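Local atomic coordinates of sensor protein CpxA (Vibrio parahaemolyticus, PDB entry 3V67), a protein that probably acts as the membrane-bound sensor histidine kinase of a two-component system, here represented by its periplasmic, PAS-fold sensor domain. Residues E34-L37 / G38-L41. Numbering follows the deposited sequence.
Sequences ETDL and GRIL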
loop_
_atom_site.group_PDB
_atom_site.type_symbol
_atom_site.label_atom_id
_atom_site.label_comp_id
_atom_site.label_asym_id
_atom_site.label_seq_id
_atom_site.Cartn_x
_atom_site.Cartn_y
_atom_site.Cartn_z
ATOM N N GLU A 34 12.403 -28.905 -17.492
ATOM C CA GLU A 34 12.189 -28.436 -18.858
ATOM C C GLU A 34 13.371 -27.629 -19.399
ATOM O O GLU A 34 13.888 -26.738 -18.725
ATOM C CB GLU A 34 10.893 -27.628 -18.954
ATOM C CG GLU A 34 10.515 -27.247 -20.373
ATOM C CD GLU A 34 10.432 -28.445 -21.296
ATOM O OE1 GLU A 34 11.039 -28.396 -22.386
ATOM O OE2 GLU A 34 9.761 -29.435 -20.935
ATOM N N THR A 35 13.787 -27.948 -20.621
ATOM C CA THR A 35 14.923 -27.279 -21.251
ATOM C C THR A 35 14.485 -26.309 -22.343
ATOM O O THR A 35 15.301 -25.566 -22.886
ATOM C CB THR A 35 15.906 -28.291 -21.873
ATOM O OG1 THR A 35 15.241 -29.040 -22.899
ATOM C CG2 THR A 35 16.440 -29.244 -20.812
ATOM N N ASP A 36 13.198 -26.327 -22.674
ATOM C CA ASP A 36 12.667 -25.421 -23.687
ATOM C C ASP A 36 11.949 -24.254 -23.025
ATOM O O ASP A 36 10.960 -24.444 -22.317
ATOM C CB ASP A 36 11.718 -26.160 -24.630
ATOM C CG ASP A 36 11.301 -25.314 -25.816
ATOM O OD1 ASP A 36 10.314 -24.560 -25.695
ATOM O OD2 ASP A 36 11.957 -25.405 -26.873
ATOM N N LEU A 37 12.458 -23.048 -23.255
ATOM C CA LEU A 37 11.899 -21.845 -22.652
ATOM C C LEU A 37 10.474 -21.595 -23.141
ATOM O O LEU A 37 9.582 -21.289 -22.347
ATOM C CB LEU A 37 12.786 -20.634 -22.963
ATOM C CG LEU A 37 12.902 -19.499 -21.937
ATOM C CD1 LEU A 37 12.530 -18.166 -22.571
ATOM C CD2 LEU A 37 12.066 -19.757 -20.685
ATOM N N GLY A 38 10.268 -21.735 -24.449
ATOM C CA GLY A 38 8.962 -21.528 -25.050
ATOM C C GLY A 38 7.904 -22.442 -24.464
ATOM O O GLY A 38 6.762 -22.032 -24.236
ATOM N N ARG A 39 8.291 -23.686 -24.209
ATOM C CA ARG A 39 7.398 -24.660 -23.600
ATOM C C ARG A 39 7.018 -24.215 -22.192
ATOM O O ARG A 39 5.855 -24.315 -21.790
ATOM C CB ARG A 39 8.060 -26.040 -23.580
ATOM C CG ARG A 39 7.161 -27.158 -23.085
ATOM C CD ARG A 39 7.628 -28.513 -23.599
ATOM N NE ARG A 39 7.363 -28.681 -25.026
ATOM C CZ ARG A 39 8.287 -28.607 -25.979
ATOM N NH1 ARG A 39 9.554 -28.372 -25.664
ATOM N NH2 ARG A 39 7.947 -28.776 -27.250
ATOM N N ILE A 40 8.002 -23.711 -21.452
ATOM C CA ILE A 40 7.766 -23.220 -20.100
ATOM C C ILE A 40 6.786 -22.050 -20.093
ATOM O O ILE A 40 5.817 -22.051 -19.337
ATOM C CB ILE A 40 9.070 -22.771 -19.413
ATOM C CG1 ILE A 40 10.024 -23.950 -19.243
ATOM C CG2 ILE A 40 8.766 -22.144 -18.064
ATOM C CD1 ILE A 40 11.289 -23.605 -18.473
ATOM N N LEU A 41 7.046 -21.053 -20.937
ATOM C CA LEU A 41 6.209 -19.856 -20.997
ATOM C C LEU A 41 4.787 -20.218 -21.387
ATOM O O LEU A 41 3.817 -19.744 -20.785
ATOM C CB LEU A 41 6.786 -18.853 -21.995
ATOM C CG LEU A 41 8.213 -18.376 -21.721
ATOM C CD1 LEU A 41 8.697 -17.480 -22.845
ATOM C CD2 LEU A 41 8.292 -17.653 -20.387
#
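D36 caps the N-terminus of helix 37-46 by accepting from the backbone of R39. Its OD1 lies 2.7 Å from R39 N and receives the N-H on the anti lone pair, with an N-H...O angle of 146°. The carboxylate reaches this amide because CG stands anti to the backbone N (chi1 -172°). The backbone bonds of the helix also begin here. D36 O accepts from I40 N at 3.2 Å. L37 O accepts from L41 N at 2.9 Å. These are the first i to i+4 bonds of the helix, and both belong to its first turn.

E34 supports the cap from the loop before it. Its OE1 accepts from D36 N at 3.0 Å, on the anti side of the carboxylate. The same oxygen forms a salt bridge with R39 NH1 at 3.6 Å, lying at the edge of the guanidinium. The R39 chain bends at chi3 (-72°), which brings NH1 close to CB of D36. A second salt bridge, from R39 NH1 to D36 OD1, is long at 3.9 Å; no N-H of R39 points at OD1, and the link is purely electrostatic.

On the apolar side, CG of E34 packs 3.5 Å from CG1 of I40. I40 is buried and also touches Y31, L112 and A113, which ties the helix start to the end of strand 102-112.

E34, D36 and R39 thus form a surface network around an N-cap. Two carboxylates take up the amides of D36 and R39, and R39 probably offsets part of their negative charge.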